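PDB 6OJ1: endo alpha-1,4 polygalactosaminidase from Neosartorya fumigata, which cleaves alpha-1,4-linked galactosamine polymers within the chain as an endo-acting glycoside hydrolase and disrupts microbial biofilms. Local coordinates for residues A[185-190]-A[204-209]; A[216-221]-A[259-264]; A[200-205]-A[226-231]. All blocks are in the same frame, centred on the assembly; numbering follows the deposited sequence.

Interaction 1. Residues A[185-190]-A[204-209]; sequences GLKNAG and VNEQCA. With K (potassium ion), chain H.
K187 and N188 meet V204 and E206 in a parallel strand pairing, continued by side-chain hydrogen bonds, at the C-terminal ends of strands 183-187 and 202-206. The backbone of V204 ties the pair together: its N donates to L186 O (2.9 Å), and its O accepts from N188 N. Beyond the last bridge the side chain of N188 takes over from the sheet. N188 OD1 receives E206 N (2.8 Å) in the carbonyl plane, on a lone pair, while N188 ND2 reaches E206 OE1 at 3.0 Å. The amide and carboxylate planes are only 13° apart, and OE1 offers its anti lone pair, so the two bonds fix the rotation of N188. With strand 183-187, helix 193-196 and strand 202-206 forming a beta-alpha-beta unit of a (beta/alpha)-barrel, this is the end of the barrel at which such enzymes usually carry their active site. A potassium ion lies there, with E206 OE1 at 3.2 Å and five waters around it. The bend at chi2 (64°) lays K187 CD on V204 CG1 at a tight 3.5 Å; the extended chi3 takes CE on to the E206 carboxylate, and a bend at chi4 turns NZ, which pairs with D148. A water bridges NZ to E206 OE2, an oxygen that also bonds Y232. From within the strand, N205 OD1 accepts C208 N of the following turn (3.0 Å), an Asx motif at the C208-C214 disulfide.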
loop_
_atom_site.group_PDB
_atom_site.type_symbol
_atom_site.label_atom_id
_atom_site.label_comp_id
_atom_site.label_asym_id
_atom_site.label_seq_id
_atom_site.Cartn_x
_atom_site.Cartn_y
_atom_site.Cartn_z
ATOM N N GLY A 185 4.410 -3.027 4.830
ATOM C CA GLY A 185 5.219 -1.900 4.409
ATOM C C GLY A 185 4.507 -0.586 4.661
ATOM O O GLY A 185 3.320 -0.557 4.980
ATOM N N LEU A 186 5.262 0.503 4.495
ATOM C CA LEU A 186 4.759 1.856 4.702
ATOM C C LEU A 186 4.264 2.443 3.382
ATOM O O LEU A 186 5.028 2.542 2.421
ATOM C CB LEU A 186 5.851 2.749 5.297
ATOM C CG LEU A 186 5.393 4.180 5.572
ATOM C CD1 LEU A 186 4.334 4.175 6.706
ATOM C CD2 LEU A 186 6.576 5.074 5.931
ATOM N N LYS A 187 2.998 2.853 3.347
ATOM C CA LYS A 187 2.414 3.512 2.179
ATOM C C LYS A 187 2.676 5.010 2.297
ATOM O O LYS A 187 2.115 5.672 3.176
ATOM C CB LYS A 187 0.917 3.236 2.109
ATOM C CG LYS A 187 0.184 3.908 0.943
ATOM C CD LYS A 187 0.675 3.385 -0.408
ATOM C CE LYS A 187 -0.237 3.842 -1.561
ATOM N NZ LYS A 187 -1.623 3.297 -1.461
ATOM N N ASN A 188 3.512 5.545 1.403
ATOM C CA ASN A 188 3.855 6.989 1.367
ATOM C C ASN A 188 4.292 7.419 2.765
ATOM O O ASN A 188 5.167 6.764 3.340
ATOM C CB ASN A 188 2.683 7.768 0.786
ATOM C CG ASN A 188 2.405 7.399 -0.647
ATOM O OD1 ASN A 188 3.334 7.302 -1.458
ATOM N ND2 ASN A 188 1.139 7.198 -0.977
ATOM N N ALA A 189 3.739 8.500 3.322
ATOM C CA ALA A 189 4.000 8.905 4.711
ATOM C C ALA A 189 5.490 9.075 4.980
ATOM O O ALA A 189 6.006 8.651 6.018
ATOM C CB ALA A 189 3.383 7.898 5.693
ATOM N N GLY A 190 6.190 9.728 4.043
ATOM C CA GLY A 190 7.638 9.834 4.138
ATOM C C GLY A 190 8.149 10.462 5.428
ATOM O O GLY A 190 9.251 10.138 5.884
ATOM N N VAL A 204 5.653 1.366 -0.139
ATOM C CA VAL A 204 4.878 1.594 -1.357
ATOM C C VAL A 204 4.806 3.102 -1.536
ATOM O O VAL A 204 4.300 3.811 -0.654
ATOM C CB VAL A 204 3.469 0.976 -1.291
ATOM C CG1 VAL A 204 2.658 1.419 -2.516
ATOM C CG2 VAL A 204 3.531 -0.559 -1.247
ATOM N N ASN A 205 5.341 3.602 -2.654
ATOM C CA ASN A 205 5.356 5.031 -2.922
ATOM C C ASN A 205 4.568 5.356 -4.176
ATOM O O ASN A 205 4.692 4.668 -5.197
ATOM C CB ASN A 205 6.767 5.564 -3.099
ATOM C CG ASN A 205 6.761 6.994 -3.567
ATOM O OD1 ASN A 205 6.813 7.261 -4.759
ATOM N ND2 ASN A 205 6.609 7.925 -2.628
ATOM N N GLU A 206 3.786 6.427 -4.107
ATOM C CA GLU A 206 3.159 7.007 -5.291
ATOM C C GLU A 206 3.818 8.339 -5.625
ATOM O O GLU A 206 3.875 9.237 -4.780
ATOM C CB GLU A 206 1.666 7.209 -5.070
ATOM C CG GLU A 206 0.893 5.909 -4.964
ATOM C CD GLU A 206 -0.494 6.140 -4.440
ATOM O OE1 GLU A 206 -0.620 6.687 -3.321
ATOM O OE2 GLU A 206 -1.459 5.788 -5.150
ATOM N N GLN A 207 4.308 8.465 -6.858
ATOM C CA GLN A 207 4.590 9.754 -7.488
ATOM C C GLN A 207 5.741 10.531 -6.867
ATOM O O GLN A 207 5.787 11.758 -7.011
ATOM C CB GLN A 207 3.342 10.642 -7.479
ATOM C CG GLN A 207 2.171 10.050 -8.254
ATOM C CD GLN A 207 0.870 10.726 -7.906
ATOM O OE1 GLN A 207 0.230 10.389 -6.910
ATOM N NE2 GLN A 207 0.471 11.685 -8.720
ATOM N N CYS A 208 6.701 9.885 -6.206
ATOM C CA CYS A 208 7.822 10.670 -5.692
ATOM C C CYS A 208 8.587 11.361 -6.815
ATOM O O CYS A 208 9.161 12.436 -6.606
ATOM C CB CYS A 208 8.771 9.797 -4.869
ATOM S SG CYS A 208 9.678 8.520 -5.791
ATOM N N ALA A 209 8.595 10.769 -8.015
ATOM C CA ALA A 209 9.314 11.385 -9.127
ATOM C C ALA A 209 8.641 12.680 -9.556
ATOM O O ALA A 209 9.316 13.664 -9.882
ATOM C CB ALA A 209 9.405 10.408 -10.300
HETATM K K K H . -3.646 7.639 -3.051
HETATM O O HOH W 1 -3.211 4.361 -3.609
HETATM O O HOH W 2 -3.800 7.582 -5.792
HETATM O O HOH W 3 -5.498 5.462 -2.129
HETATM O O HOH W 4 -3.656 9.676 -1.193
HETATM O O HOH W 5 -2.946 6.813 -0.535
#

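Interaction 2. Residues A[216-221]-A[259-264]; sequences TYAVFP and ANFSTV. With NAG (2-acetamido-2-deoxy-beta-D-glucopyranose), chain F.
The backbones of P221 and N260 approach to 6.4 Å between CA atoms without any hydrogen bond across, as the short helical turns 214-217 and 219-222 pass the start of strand 261-266. Within the first segment F220 N bonds Y217 O, closing the link between the two turns. The contact itself is made by the ring of F261 and the CB of N260. F261 has CG beside its own backbone N (chi1 -75°), and from there the ring reaches into the angle between A218 and P221. F261 CZ lies 3.8 Å from A218 N. F261 CE1 is near the A218 methyl, and P221 CG stands obliquely to the ring. Y217 adds its CB near CE2, while its phenol leads away toward strand 202-206. Behind, F261 meets F255 edge to face and rests on V227. At the outer rim P221 CB touches N260 CB (3.7 Å), the two side chains crossing at a slant. N260 carries an N-linked glycan: its ND2 is bonded covalently to C1 of the N-acetylglucosamine, whose O6 makes a weak hydrogen bond to P221 O (3.2 Å). Apart from the backbone A218 N beside the F261 ring, the protein contact is between carbon atoms, and no hydrogen bond crosses it, so van der Waals packing probably dominates, with the weak sugar bond to P221 O a minor polar addition.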
loop_
_atom_site.group_PDB
_atom_site.type_symbol
_atom_site.label_atom_id
_atom_site.label_comp_id
_atom_site.label_asym_id
_atom_site.label_seq_id
_atom_site.Cartn_x
_atom_site.Cartn_y
_atom_site.Cartn_z
ATOM N N THR A 216 13.631 10.909 -0.293
ATOM C CA THR A 216 13.078 10.566 1.011
ATOM C C THR A 216 12.889 9.062 1.134
ATOM O O THR A 216 13.209 8.464 2.168
ATOM C CB THR A 216 11.756 11.307 1.227
ATOM O OG1 THR A 216 12.010 12.718 1.284
ATOM C CG2 THR A 216 11.091 10.869 2.535
ATOM N N TYR A 217 12.395 8.429 0.073
ATOM C CA TYR A 217 12.064 7.013 0.104
ATOM C C TYR A 217 13.249 6.115 -0.225
ATOM O O TYR A 217 13.180 4.907 0.037
ATOM C CB TYR A 217 10.889 6.759 -0.843
ATOM C CG TYR A 217 9.667 7.514 -0.377
ATOM C CD1 TYR A 217 8.796 6.947 0.547
ATOM C CD2 TYR A 217 9.419 8.821 -0.804
ATOM C CE1 TYR A 217 7.683 7.629 0.997
ATOM C CE2 TYR A 217 8.305 9.525 -0.344
ATOM C CZ TYR A 217 7.447 8.916 0.559
ATOM O OH TYR A 217 6.347 9.586 1.035
ATOM N N ALA A 218 14.341 6.681 -0.751
ATOM C CA ALA A 218 15.523 5.901 -1.097
ATOM C C ALA A 218 16.212 5.291 0.115
ATOM O O ALA A 218 17.071 4.421 -0.063
ATOM C CB ALA A 218 16.514 6.771 -1.873
ATOM N N VAL A 219 15.867 5.717 1.335
ATOM C CA VAL A 219 16.435 5.095 2.527
ATOM C C VAL A 219 16.007 3.633 2.663
ATOM O O VAL A 219 16.701 2.841 3.310
ATOM C CB VAL A 219 16.059 5.918 3.790
ATOM C CG1 VAL A 219 14.550 5.960 4.003
ATOM C CG2 VAL A 219 16.749 5.365 5.019
ATOM N N PHE A 220 14.893 3.236 2.035
ATOM C CA PHE A 220 14.495 1.830 2.112
ATOM C C PHE A 220 15.511 0.937 1.416
ATOM O O PHE A 220 16.059 0.030 2.070
ATOM C CB PHE A 220 13.069 1.651 1.576
ATOM C CG PHE A 220 11.997 2.014 2.569
ATOM C CD1 PHE A 220 11.562 3.329 2.689
ATOM C CD2 PHE A 220 11.447 1.044 3.405
ATOM C CE1 PHE A 220 10.586 3.675 3.605
ATOM C CE2 PHE A 220 10.455 1.379 4.329
ATOM C CZ PHE A 220 10.024 2.690 4.431
ATOM N N PRO A 221 15.828 1.125 0.126
ATOM C CA PRO A 221 16.851 0.261 -0.483
ATOM C C PRO A 221 18.231 0.447 0.111
ATOM O O PRO A 221 19.019 -0.506 0.118
ATOM C CB PRO A 221 16.804 0.645 -1.974
ATOM C CG PRO A 221 16.129 1.961 -2.019
ATOM C CD PRO A 221 15.164 1.968 -0.891
ATOM N N ALA A 259 17.443 2.840 -10.145
ATOM C CA ALA A 259 17.771 1.440 -10.392
ATOM C C ALA A 259 17.432 0.550 -9.199
ATOM O O ALA A 259 17.340 -0.673 -9.357
ATOM C CB ALA A 259 19.254 1.300 -10.754
ATOM N N ASN A 260 17.234 1.133 -8.012
ATOM C CA ASN A 260 16.852 0.365 -6.839
ATOM C C ASN A 260 15.357 0.425 -6.542
ATOM O O ASN A 260 14.891 -0.310 -5.669
ATOM C CB ASN A 260 17.656 0.836 -5.613
ATOM C CG ASN A 260 19.074 0.252 -5.585
ATOM O OD1 ASN A 260 19.381 -0.688 -6.315
ATOM N ND2 ASN A 260 19.932 0.800 -4.741
ATOM N N PHE A 261 14.591 1.253 -7.256
ATOM C CA PHE A 261 13.139 1.310 -7.078
ATOM C C PHE A 261 12.464 0.306 -8.005
ATOM O O PHE A 261 12.894 0.108 -9.145
ATOM C CB PHE A 261 12.596 2.713 -7.372
ATOM C CG PHE A 261 12.881 3.744 -6.292
ATOM C CD1 PHE A 261 14.153 3.895 -5.759
ATOM C CD2 PHE A 261 11.874 4.577 -5.834
ATOM C CE1 PHE A 261 14.404 4.851 -4.777
ATOM C CE2 PHE A 261 12.123 5.536 -4.852
ATOM C CZ PHE A 261 13.381 5.667 -4.326
ATOM N N SER A 262 11.400 -0.323 -7.509
ATOM C CA SER A 262 10.605 -1.250 -8.313
ATOM C C SER A 262 9.445 -0.462 -8.900
ATOM O O SER A 262 8.378 -0.356 -8.303
ATOM C CB SER A 262 10.119 -2.419 -7.469
ATOM O OG SER A 262 11.226 -3.150 -6.973
ATOM N N THR A 263 9.658 0.105 -10.085
ATOM C CA THR A 263 8.702 1.047 -10.643
ATOM C C THR A 263 7.662 0.322 -11.485
ATOM O O THR A 263 7.991 -0.583 -12.258
ATOM C CB THR A 263 9.418 2.107 -11.481
ATOM O OG1 THR A 263 10.328 2.839 -10.642
ATOM C CG2 THR A 263 8.409 3.071 -12.098
ATOM N N VAL A 264 6.397 0.716 -11.310
ATOM C CA VAL A 264 5.336 0.410 -12.266
ATOM C C VAL A 264 4.729 1.717 -12.756
ATOM O O VAL A 264 4.554 2.667 -11.985
ATOM C CB VAL A 264 4.235 -0.497 -11.675
ATOM C CG1 VAL A 264 4.734 -1.921 -11.550
ATOM C CG2 VAL A 264 3.735 0.048 -10.322
HETATM C C1 NAG F . 21.266 0.259 -4.678
HETATM C C2 NAG F . 22.347 1.322 -4.980
HETATM C C3 NAG F . 23.754 0.775 -4.702
HETATM C C4 NAG F . 23.834 0.136 -3.322
HETATM C C5 NAG F . 22.756 -0.932 -3.209
HETATM C C6 NAG F . 22.749 -1.651 -1.876
HETATM C C7 NAG F . 22.148 3.046 -6.724
HETATM C C8 NAG F . 22.053 3.307 -8.199
HETATM N N2 NAG F . 22.248 1.763 -6.363
HETATM O O3 NAG F . 24.698 1.836 -4.792
HETATM O O4 NAG F . 25.122 -0.436 -3.112
HETATM O O5 NAG F . 21.478 -0.302 -3.362
HETATM O O6 NAG F . 22.010 -0.945 -0.887
HETATM O O7 NAG F . 22.132 3.956 -5.899
#

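Interaction 3. Residues A[200-205]-A[226-231]; sequences MQWSVN and PVFHIE
F228 and W202 pack against each other on one face of the segments 202-205 and 227-231 of two parallel strands, which run within 6° of each other. The ladder beneath them is regular: S203 N bonds P226 O, F228 N bonds S203 O (2.7 Å), N205 N bonds F228 O and I230 N bonds N205 O. Starting at CB, the F228 side chain first lies 4.1 Å from V204 CG2, its neighbour on the same face, and 3.7 Å from S203 O. CG carries the ring back toward the N-terminal ends of the strands. F228 CD2 then comes within 3.6 Å of W202 CG, and F228 CE2 within 3.6 Å of W202 CB. Contact across the strand pair ends at CE2, and CZ at the ring tip lies near P226 CG of its own segment. The CD2-CE2 side of the ring is turned edge-on to the five-membered ring of W202, an edge-to-face pair with centroids 5.2 Å apart and planes at 63°. W202 adopts the crowded position, CG between backbone N and carbonyl carbon (chi1 57°), which sets its indole face against that edge. P226 CB lies over one face of F228, toward the rim, and the ring also meets that of W42. The other face of the strands bears S203, V227, N205 and H229. N205 and H229 run side by side, OD1 of N205 approaching the imidazole edge at CD2 (3.4 Å), although its hydrogen bond goes to C208 N. H229 NE2 donates to E231 OE2 at 2.6 Å and ND1 bonds T263 OG1, so both nitrogens are held and the ring is fixed. S203 and V227 are covered by F220 of helix 219-222, W202 reaches S183 of strand 183-187, and F228 and I230 extend to strand 261-266 on the far side.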
loop_
_atom_site.group_PDB
_atom_site.type_symbol
_atom_site.label_atom_id
_atom_site.label_comp_id
_atom_site.label_asym_id
_atom_site.label_seq_id
_atom_site.Cartn_x
_atom_site.Cartn_y
_atom_site.Cartn_z
ATOM N N MET A 200 9.197 -2.269 9.007
ATOM C CA MET A 200 8.692 -2.330 7.639
ATOM C C MET A 200 9.538 -3.275 6.795
ATOM O O MET A 200 10.751 -3.365 6.973
ATOM C CB MET A 200 8.699 -0.943 6.972
ATOM C CG MET A 200 7.852 0.135 7.657
ATOM S SD MET A 200 6.097 -0.245 7.703
ATOM C CE MET A 200 5.948 -0.868 9.388
ATOM N N GLN A 201 8.893 -3.960 5.847
ATOM C CA GLN A 201 9.636 -4.750 4.871
ATOM C C GLN A 201 9.772 -4.047 3.520
ATOM O O GLN A 201 10.557 -4.507 2.679
ATOM C CB GLN A 201 8.986 -6.134 4.671
ATOM C CG GLN A 201 9.227 -7.130 5.834
ATOM C CD GLN A 201 8.651 -6.671 7.152
ATOM O OE1 GLN A 201 7.435 -6.609 7.328
ATOM N NE2 GLN A 201 9.521 -6.365 8.102
ATOM N N TRP A 202 9.041 -2.958 3.298
ATOM C CA TRP A 202 9.142 -2.185 2.063
ATOM C C TRP A 202 8.472 -0.836 2.275
ATOM O O TRP A 202 7.824 -0.586 3.297
ATOM C CB TRP A 202 8.464 -2.892 0.880
ATOM C CG TRP A 202 7.012 -3.199 1.146
ATOM C CD1 TRP A 202 5.950 -2.332 1.071
ATOM C CD2 TRP A 202 6.466 -4.460 1.552
ATOM N NE1 TRP A 202 4.777 -2.984 1.397
ATOM C CE2 TRP A 202 5.069 -4.287 1.705
ATOM C CE3 TRP A 202 7.022 -5.721 1.806
ATOM C CZ2 TRP A 202 4.220 -5.329 2.081
ATOM C CZ3 TRP A 202 6.177 -6.755 2.186
ATOM C CH2 TRP A 202 4.799 -6.551 2.325
ATOM N N SER A 203 8.599 0.008 1.258
ATOM C CA SER A 203 7.779 1.190 1.042
ATOM C C SER A 203 6.917 0.964 -0.194
ATOM O O SER A 203 7.391 0.418 -1.192
ATOM C CB SER A 203 8.669 2.426 0.831
ATOM O OG SER A 203 7.929 3.494 0.253
ATOM N N VAL A 204 5.653 1.366 -0.139
ATOM C CA VAL A 204 4.878 1.594 -1.357
ATOM C C VAL A 204 4.806 3.102 -1.536
ATOM O O VAL A 204 4.300 3.811 -0.654
ATOM C CB VAL A 204 3.469 0.976 -1.291
ATOM C CG1 VAL A 204 2.658 1.419 -2.516
ATOM C CG2 VAL A 204 3.531 -0.559 -1.247
ATOM N N ASN A 205 5.341 3.602 -2.654
ATOM C CA ASN A 205 5.356 5.031 -2.922
ATOM C C ASN A 205 4.568 5.356 -4.176
ATOM O O ASN A 205 4.692 4.668 -5.197
ATOM C CB ASN A 205 6.767 5.564 -3.099
ATOM C CG ASN A 205 6.761 6.994 -3.567
ATOM O OD1 ASN A 205 6.813 7.261 -4.759
ATOM N ND2 ASN A 205 6.609 7.925 -2.628
ATOM N N PRO A 226 12.831 -2.908 -0.538
ATOM C CA PRO A 226 12.407 -2.352 -1.825
ATOM C C PRO A 226 11.461 -1.173 -1.647
ATOM O O PRO A 226 10.839 -0.990 -0.596
ATOM C CB PRO A 226 11.704 -3.534 -2.513
ATOM C CG PRO A 226 11.302 -4.457 -1.408
ATOM C CD PRO A 226 12.321 -4.275 -0.312
ATOM N N VAL A 227 11.402 -0.340 -2.685
ATOM C CA VAL A 227 10.347 0.656 -2.832
ATOM C C VAL A 227 9.486 0.195 -3.996
ATOM O O VAL A 227 9.951 0.147 -5.144
ATOM C CB VAL A 227 10.875 2.070 -3.096
ATOM C CG1 VAL A 227 9.679 3.010 -3.312
ATOM C CG2 VAL A 227 11.763 2.544 -1.953
ATOM N N PHE A 228 8.243 -0.139 -3.700
ATOM C CA PHE A 228 7.269 -0.482 -4.729
ATOM C C PHE A 228 6.659 0.829 -5.200
ATOM O O PHE A 228 5.844 1.443 -4.504
ATOM C CB PHE A 228 6.269 -1.488 -4.171
ATOM C CG PHE A 228 6.923 -2.784 -3.794
ATOM C CD1 PHE A 228 7.626 -3.510 -4.752
ATOM C CD2 PHE A 228 6.873 -3.267 -2.491
ATOM C CE1 PHE A 228 8.266 -4.709 -4.427
ATOM C CE2 PHE A 228 7.502 -4.466 -2.155
ATOM C CZ PHE A 228 8.203 -5.186 -3.123
ATOM N N HIS A 229 7.092 1.275 -6.379
ATOM C CA HIS A 229 6.983 2.666 -6.795
ATOM C C HIS A 229 5.997 2.791 -7.948
ATOM O O HIS A 229 6.158 2.129 -8.977
ATOM C CB HIS A 229 8.369 3.190 -7.184
ATOM C CG HIS A 229 8.352 4.509 -7.888
ATOM N ND1 HIS A 229 9.011 4.716 -9.081
ATOM C CD2 HIS A 229 7.764 5.689 -7.570
ATOM C CE1 HIS A 229 8.826 5.964 -9.472
ATOM N NE2 HIS A 229 8.069 6.575 -8.577
ATOM N N ILE A 230 4.991 3.655 -7.784
ATOM C CA ILE A 230 3.954 3.877 -8.795
ATOM C C ILE A 230 4.066 5.296 -9.328
ATOM O O ILE A 230 4.211 6.245 -8.551
ATOM C CB ILE A 230 2.540 3.661 -8.218
ATOM C CG1 ILE A 230 2.431 2.361 -7.435
ATOM C CG2 ILE A 230 1.496 3.698 -9.331
ATOM C CD1 ILE A 230 1.110 2.261 -6.659
ATOM N N GLU A 231 3.975 5.452 -10.655
ATOM C CA GLU A 231 3.763 6.759 -11.260
ATOM C C GLU A 231 2.537 6.690 -12.158
ATOM O O GLU A 231 2.208 5.631 -12.703
ATOM C CB GLU A 231 4.978 7.245 -12.067
ATOM C CG GLU A 231 6.253 7.478 -11.216
ATOM C CD GLU A 231 6.206 8.750 -10.376
ATOM O OE1 GLU A 231 5.529 9.719 -10.780
ATOM O OE2 GLU A 231 6.868 8.786 -9.310
#

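How the interactions relate
Interactions 1 and 3 share strand 202-206, which pairs with 183-187 along one edge and with 227-231 along the other; their centres are 6 Å apart. Past the shared strand the ladder continues, Q207 N lying 2.8 Å from I230 O. Interaction 2 brings in strand 261-266, next to 227-231, where V264 N approaches H229 O at 2.7 Å. Four successive barrel strands are thus joined. Y217 of interaction 2 packs on interaction 1, its CE2 3.3 Å from N205 ND2. The potassium ion beside interaction 1 is about 8 Å from the I230 side chain of interaction 3, and about 11 Å from the Y217 side chain.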